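Cytosolic protein (Streptococcus thermophilus, PDB 2QZI) is of unknown function, a small cytosolic protein of the DUF1827 family that binds two sodium ions in the crystal. Local coordinates at residues 18-21 with 22-26; 42-45 with 46-49; 81-84 with 85-88. All blocks are in the same frame, centred on the assembly; numbering follows the deposited sequence.

Contact 1: 18-21 with 22-26. With NA (sodium ion), chain E.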
loop_
_atom_site.group_PDB
_atom_site.type_symbol
_atom_site.label_atom_id
_atom_site.label_comp_id
_atom_site.label_asym_id
_atom_site.label_seq_id
_atom_site.Cartn_x
_atom_site.Cartn_y
_atom_site.Cartn_z
ATOM N N ASN A 18 9.181 11.481 -3.506
ATOM C CA ASN A 18 9.946 12.421 -2.727
ATOM C C ASN A 18 9.196 13.274 -1.678
ATOM O O ASN A 18 9.741 13.557 -0.618
ATOM C CB ASN A 18 10.764 13.246 -3.664
ATOM C CG ASN A 18 11.867 12.393 -4.316
ATOM O OD1 ASN A 18 12.921 12.146 -3.693
ATOM N ND2 ASN A 18 11.586 11.864 -5.536
ATOM N N ASN A 19 7.963 13.672 -1.966
ATOM C CA ASN A 19 7.179 14.475 -1.003
ATOM C C ASN A 19 6.979 13.662 0.297
ATOM O O ASN A 19 7.102 14.205 1.399
ATOM C CB ASN A 19 5.812 14.963 -1.563
ATOM C CG ASN A 19 5.947 16.169 -2.553
ATOM O OD1 ASN A 19 6.948 16.914 -2.542
ATOM N ND2 ASN A 19 4.913 16.360 -3.420
ATOM N N GLN A 20 6.665 12.377 0.117
ATOM C CA GLN A 20 6.400 11.413 1.192
ATOM C C GLN A 20 7.678 11.022 1.922
ATOM O O GLN A 20 7.669 10.937 3.148
ATOM C CB GLN A 20 5.689 10.169 0.634
ATOM C CG GLN A 20 4.350 10.486 0.008
ATOM C CD GLN A 20 3.373 11.003 1.090
ATOM O OE1 GLN A 20 3.187 10.342 2.092
ATOM N NE2 GLN A 20 2.779 12.187 0.892
ATOM N N LEU A 21 8.787 10.800 1.192
ATOM C CA LEU A 21 10.070 10.564 1.867
ATOM C C LEU A 21 10.540 11.754 2.724
ATOM O O LEU A 21 10.984 11.552 3.862
ATOM C CB LEU A 21 11.188 10.136 0.915
ATOM C CG LEU A 21 11.021 8.816 0.132
ATOM C CD1 LEU A 21 11.977 8.704 -1.045
ATOM C CD2 LEU A 21 11.194 7.619 1.089
ATOM N N ASP A 22 10.464 12.969 2.174
ATOM C CA ASP A 22 11.000 14.148 2.855
ATOM C C ASP A 22 10.193 14.627 4.030
ATOM O O ASP A 22 10.732 15.328 4.878
ATOM C CB ASP A 22 11.127 15.307 1.896
ATOM C CG ASP A 22 12.235 15.090 0.844
ATOM O OD1 ASP A 22 13.005 14.086 0.972
ATOM O OD2 ASP A 22 12.325 15.933 -0.125
ATOM N N ASN A 23 8.898 14.313 4.063
ATOM C CA ASN A 23 7.972 14.956 5.007
ATOM C C ASN A 23 7.220 13.972 5.856
ATOM O O ASN A 23 6.286 14.334 6.529
ATOM C CB ASN A 23 6.953 15.809 4.274
ATOM C CG ASN A 23 7.615 16.866 3.447
ATOM O OD1 ASN A 23 8.134 17.828 3.987
ATOM N ND2 ASN A 23 7.679 16.654 2.136
ATOM N N THR A 24 7.651 12.727 5.818
ATOM C CA THR A 24 6.958 11.654 6.500
ATOM C C THR A 24 8.011 10.715 7.090
ATOM O O THR A 24 9.169 10.765 6.689
ATOM C CB THR A 24 6.089 11.003 5.393
ATOM O OG1 THR A 24 4.721 11.389 5.571
ATOM C CG2 THR A 24 6.244 9.587 5.249
ATOM N N ASP A 25 7.593 9.843 8.002
ATOM C CA ASP A 25 8.478 8.803 8.553
ATOM C C ASP A 25 8.808 7.664 7.569
ATOM O O ASP A 25 9.712 6.843 7.819
ATOM C CB ASP A 25 7.979 8.272 9.927
ATOM C CG ASP A 25 6.655 7.545 9.839
ATOM O OD1 ASP A 25 5.922 7.654 8.803
ATOM O OD2 ASP A 25 6.312 6.860 10.838
ATOM N N ALA A 26 8.136 7.639 6.421
ATOM C CA ALA A 26 8.443 6.630 5.395
ATOM C C ALA A 26 9.895 6.732 4.964
ATOM O O ALA A 26 10.372 7.815 4.723
ATOM C CB ALA A 26 7.509 6.776 4.162
HETATM NA NA NA E . 11.145 9.871 5.658
HETATM O O HOH W 1 12.372 9.762 7.789
#

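Contact 2: 42-45 with 46-49. With NA (sodium ion), chain F.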
loop_
_atom_site.group_PDB
_atom_site.type_symbol
_atom_site.label_atom_id
_atom_site.label_comp_id
_atom_site.label_asym_id
_atom_site.label_seq_id
_atom_site.Cartn_x
_atom_site.Cartn_y
_atom_site.Cartn_z
ATOM N N THR A 42 4.283 2.010 1.434
ATOM C CA THR A 42 5.384 2.588 2.217
ATOM C C THR A 42 5.838 1.687 3.374
ATOM O O THR A 42 5.067 0.879 3.844
ATOM C CB THR A 42 4.986 3.940 2.900
ATOM O OG1 THR A 42 4.087 3.722 3.989
ATOM C CG2 THR A 42 4.338 4.987 1.924
ATOM N N GLN A 43 7.113 1.835 3.784
ATOM C CA GLN A 43 7.689 1.257 4.981
ATOM C C GLN A 43 8.316 2.395 5.758
ATOM O O GLN A 43 8.931 3.239 5.160
ATOM C CB GLN A 43 8.738 0.165 4.761
ATOM C CG GLN A 43 9.005 -0.575 6.183
ATOM C CD GLN A 43 10.048 -1.635 6.088
ATOM O OE1 GLN A 43 10.604 -1.834 5.006
ATOM N NE2 GLN A 43 10.340 -2.330 7.209
ATOM N N ALA A 44 8.169 2.366 7.093
ATOM C CA ALA A 44 8.672 3.334 8.055
ATOM C C ALA A 44 9.020 2.516 9.319
ATOM O O ALA A 44 8.557 1.396 9.447
ATOM C CB ALA A 44 7.530 4.366 8.452
ATOM N N PRO A 45 9.828 3.069 10.249
ATOM C CA PRO A 45 9.923 2.343 11.506
ATOM C C PRO A 45 8.524 2.047 12.038
ATOM O O PRO A 45 7.686 2.944 12.064
ATOM C CB PRO A 45 10.694 3.336 12.468
ATOM C CG PRO A 45 11.620 4.123 11.465
ATOM C CD PRO A 45 10.656 4.295 10.233
ATOM N N LYS A 46 8.289 0.804 12.442
ATOM C CA LYS A 46 7.115 0.413 13.246
ATOM C C LYS A 46 5.912 0.117 12.339
ATOM O O LYS A 46 4.927 -0.419 12.814
ATOM C CB LYS A 46 6.774 1.447 14.334
ATOM C CG LYS A 46 7.860 1.618 15.329
ATOM C CD LYS A 46 8.136 0.362 16.230
ATOM C CE LYS A 46 9.468 0.540 17.005
ATOM N NZ LYS A 46 9.836 -0.591 17.971
ATOM N N HIS A 47 5.970 0.427 11.031
ATOM C CA HIS A 47 4.803 0.111 10.239
ATOM C C HIS A 47 5.024 0.169 8.737
ATOM O O HIS A 47 5.699 1.058 8.244
ATOM C CB HIS A 47 3.588 1.009 10.606
ATOM C CG HIS A 47 3.818 2.483 10.407
ATOM N ND1 HIS A 47 2.958 3.284 9.676
ATOM C CD2 HIS A 47 4.784 3.311 10.885
ATOM C CE1 HIS A 47 3.407 4.532 9.681
ATOM N NE2 HIS A 47 4.530 4.569 10.382
ATOM N N TYR A 48 4.401 -0.748 8.016
ATOM C CA TYR A 48 4.209 -0.602 6.561
ATOM C C TYR A 48 2.797 -0.050 6.344
ATOM O O TYR A 48 1.937 -0.215 7.190
ATOM C CB TYR A 48 4.219 -1.940 5.858
ATOM C CG TYR A 48 5.491 -2.737 5.837
ATOM C CD1 TYR A 48 6.300 -2.714 4.712
ATOM C CD2 TYR A 48 5.813 -3.637 6.874
ATOM C CE1 TYR A 48 7.420 -3.496 4.601
ATOM C CE2 TYR A 48 6.964 -4.446 6.787
ATOM C CZ TYR A 48 7.748 -4.342 5.632
ATOM O OH TYR A 48 8.861 -5.086 5.439
ATOM N N GLU A 49 2.540 0.592 5.199
ATOM C CA GLU A 49 1.211 1.140 4.912
ATOM C C GLU A 49 0.826 0.794 3.484
ATOM O O GLU A 49 1.697 0.725 2.642
ATOM C CB GLU A 49 1.167 2.664 5.127
ATOM C CG GLU A 49 1.380 3.127 6.601
ATOM C CD GLU A 49 0.319 2.723 7.590
ATOM O OE1 GLU A 49 -0.869 2.566 7.186
ATOM O OE2 GLU A 49 0.689 2.582 8.789
HETATM NA NA NA F . 4.868 3.138 6.365
HETATM O O HOH W 2 4.877 5.955 6.950
#

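Contact 3: 81-84 with 85-88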
loop_
_atom_site.group_PDB
_atom_site.type_symbol
_atom_site.label_atom_id
_atom_site.label_comp_id
_atom_site.label_asym_id
_atom_site.label_seq_id
_atom_site.Cartn_x
_atom_site.Cartn_y
_atom_site.Cartn_z
ATOM N N VAL A 81 6.425 -8.375 10.963
ATOM C CA VAL A 81 5.106 -7.826 11.063
ATOM C C VAL A 81 4.286 -8.487 12.124
ATOM O O VAL A 81 4.408 -9.665 12.381
ATOM C CB VAL A 81 4.321 -7.467 9.692
ATOM C CG1 VAL A 81 4.887 -8.013 8.505
ATOM C CG2 VAL A 81 2.763 -7.665 9.793
ATOM N N LEU A 82 3.505 -7.662 12.779
ATOM C CA LEU A 82 2.570 -8.071 13.797
ATOM C C LEU A 82 1.227 -8.454 13.090
ATOM O O LEU A 82 0.301 -7.645 12.952
ATOM C CB LEU A 82 2.422 -6.904 14.737
ATOM C CG LEU A 82 3.380 -6.810 15.946
ATOM C CD1 LEU A 82 4.456 -7.880 16.042
ATOM C CD2 LEU A 82 3.955 -5.416 16.161
HETATM N N MSE A 83 1.169 -9.699 12.626
HETATM C CA MSE A 83 0.112 -10.184 11.783
HETATM C C MSE A 83 -1.217 -10.292 12.463
HETATM O O MSE A 83 -2.231 -10.349 11.780
HETATM C CB MSE A 83 0.500 -11.524 11.146
HETATM C CG MSE A 83 0.023 -11.630 9.693
HETATM SE SE MSE A 83 1.126 -10.624 8.462
HETATM C CE MSE A 83 2.671 -11.173 9.542
ATOM N N ASP A 84 -1.228 -10.314 13.807
ATOM C CA ASP A 84 -2.453 -10.233 14.525
ATOM C C ASP A 84 -2.855 -8.771 14.799
ATOM O O ASP A 84 -3.835 -8.553 15.517
ATOM C CB ASP A 84 -2.291 -10.930 15.891
ATOM C CG ASP A 84 -1.151 -10.310 16.711
ATOM O OD1 ASP A 84 -0.163 -9.786 16.100
ATOM O OD2 ASP A 84 -1.218 -10.368 17.956
ATOM N N LYS A 85 -2.120 -7.773 14.294
ATOM C CA LYS A 85 -2.418 -6.358 14.663
ATOM C C LYS A 85 -2.700 -5.532 13.407
ATOM O O LYS A 85 -2.613 -4.300 13.429
ATOM C CB LYS A 85 -1.278 -5.700 15.444
ATOM C CG LYS A 85 -0.830 -6.434 16.671
ATOM C CD LYS A 85 -1.736 -6.198 17.774
ATOM C CE LYS A 85 -1.102 -6.690 19.091
ATOM N NZ LYS A 85 -2.093 -7.383 19.891
ATOM N N LEU A 86 -3.007 -6.207 12.306
ATOM C CA LEU A 86 -3.358 -5.501 11.053
ATOM C C LEU A 86 -4.592 -4.607 11.260
ATOM O O LEU A 86 -5.551 -5.010 11.968
ATOM C CB LEU A 86 -3.603 -6.503 9.923
ATOM C CG LEU A 86 -2.431 -7.470 9.622
ATOM C CD1 LEU A 86 -2.508 -8.098 8.209
ATOM C CD2 LEU A 86 -1.076 -6.743 9.809
ATOM N N ARG A 87 -4.571 -3.406 10.664
ATOM C CA ARG A 87 -5.678 -2.439 10.798
ATOM C C ARG A 87 -6.126 -1.947 9.459
ATOM O O ARG A 87 -5.310 -1.478 8.672
ATOM C CB ARG A 87 -5.198 -1.270 11.613
ATOM C CG ARG A 87 -6.224 -0.249 11.996
ATOM C CD ARG A 87 -5.647 0.507 13.191
ATOM N NE ARG A 87 -6.538 1.613 13.520
ATOM C CZ ARG A 87 -6.684 2.688 12.753
ATOM N NH1 ARG A 87 -7.552 3.630 13.117
ATOM N NH2 ARG A 87 -5.964 2.812 11.631
ATOM N N THR A 88 -7.412 -2.077 9.149
ATOM C CA THR A 88 -7.873 -1.750 7.774
ATOM C C THR A 88 -8.968 -0.706 7.905
ATOM O O THR A 88 -9.933 -0.935 8.557
ATOM C CB THR A 88 -8.405 -2.976 6.997
ATOM O OG1 THR A 88 -7.456 -4.025 7.119
ATOM C CG2 THR A 88 -8.548 -2.667 5.519
HETATM O O HOH W 3 -4.559 -8.911 12.025
HETATM O O HOH W 4 -6.165 -7.256 13.453
#

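Contact 1: 18-21 with 22-26
Asn-23 turns its CG to the side opposite its own carbonyl carbon (chi1 -58°), and this brings the amide back along the helix to the carbonyl of Asn-19. ND2 of Asn-23 donates to Asn-19 O at 2.6 Å, meeting it in the carbonyl plane on a lone pair, and the oxygen in turn lies close to the plane of the amide. The backbone N of Asn-23 also reaches Asn-19 O, but at 3.2 Å and with a bent approach, a weak bond. Asparagine suits this place because its short side chain can supply an N-H to a late helical carbonyl whose backbone bond is poor. One residue earlier, the N of Asp-22 gives a sound helical bond to Asn-18 O at 2.9 Å.

Leu-21 takes the same first torsion (chi1 -62°), which sets its branch beside the backbone N; the methyl CD2 lies 3.7 Å from Ala-26 O, and the side chain also packs on Val-29 of strand 28-34. Its backbone oxygen is turned to a different use. A sodium ion sits where the chain leaves the helix and bends back, bound by Leu-21 O at 2.5 Å, Thr-24 O at 2.4 Å, Ala-26 O at 2.4 Å and one water. Leu-21 O and Thr-24 O lie near each other because both bind the ion, whose charge probably offsets the repulsion of the two oxygens. Ala-26, buried, has a side chain small enough to fit against Thr-42 of strand 37-44. Three carbonyls and a water thus make a main-chain carbonyl site for sodium where helix 14-23 gives way to the loop toward strand 28-34; carbonyl oxygens are the hard ligands sodium commonly takes.

Contact 2: 42-45 with 46-49
Thr-42 faces Glu-49 as a hydrogen-bonded antiparallel pair, its N bonded to Glu-49 O and its O accepting from Glu-49 N. The threonine hydroxyl stands between the backbone N and the carbonyl carbon (chi1 72°), which sets OG1 2.6 Å from a sodium ion; His-47 O, at 2.9 Å, and a water also bind it.

Gln-43, on the other face, runs extended beside Tyr-48: its CG makes a CH-pi contact 3.9 Å from the ring centroid, and its amide stacks on the ring with the planes 14° apart. Tyr-48 OH bonds to Asp-77 N.

Ala-44 pairs with His-47 through two backbone bonds and opens the type II beta turn that joins strands 37-44 and 47-53 into a beta hairpin. Its small CB lies 3.6 Å from His-47 NE2, which meets Asp-25. Histidine suits its place, as ND1 donates in the ring plane to the anti lone pair of Glu-49 OE2 at 2.5 Å; Glu-49 OE1 meets Ser-98.

Pro-45, its phi fixed by the ring, suits the second turn position, and its O meets the His-47 ring edge 3.2 Å from CD2; Lys-46 follows with positive phi (86°), its NZ bonded to Thr-102 O.

Contact 3: 81-84 with 85-88
Leu-82 O accepts the backbone N-H of Lys-85 at 2.8 Å, the bond that closes a type I beta turn. Water meets the next two carbonyls, the second only weakly. One molecule donates to Met-83 O at 2.7 Å and accepts from the N of Leu-86 at 3.1 Å, linking the second residue of the turn to the residue just after it. Another donates to Leu-86 O at 2.8 Å and more weakly to Asp-84 O. Backbone bonds of Leu-82 with Pro-100 and of Arg-87 with Ser-98 tie the turn to strand 94-100.

Asp-84 and Lys-85 lie side by side and point the same way. Their charged ends form only a long salt bridge, 3.7 Å from Asp-84 OD2 to Lys-85 NZ; the lysine also packs its CG against Leu-82 CB, 3.8 Å away. Both are suited to an exposed turn, where charges can stay hydrated.

Leu-86 and Val-81 meet on the apolar side, where branched aliphatic chains offer methyls for packing. The first torsion of Leu-86 (chi1 -57°), together with chi2 near -160°, places CD2 3.9 Å from Val-81 CG2, the two side chains crossing at about a right angle. Leu-86 also lies on Phe-99 of strand 94-100. Together these features make a type I beta turn, with waters on its flank, leading into the edge strand 87-91 of the antiparallel sheet.

Overall arrangement
From the N terminus, contact 1 closes the end of helix 14-23 and starts the chain toward strand 28-34. Contact 2 follows as the tight hairpin turn between strands 37-44 and 47-53, in the middle of the sheet. Contact 3 comes last, bending the loop after helix 61-74 into strand 87-91 at the sheet's edge. The three are in series along the chain, none nested or crossing. Contacts 1 and 2 touch: Asp-25 OD2 lies 2.9 Å from His-47 NE2, a probable hydrogen bond, linking the two sodium-bearing regions. Contacts 2 and 3 reach the same sheet without touching, whereas contacts 1 and 3 lie with centres about 23 Å apart.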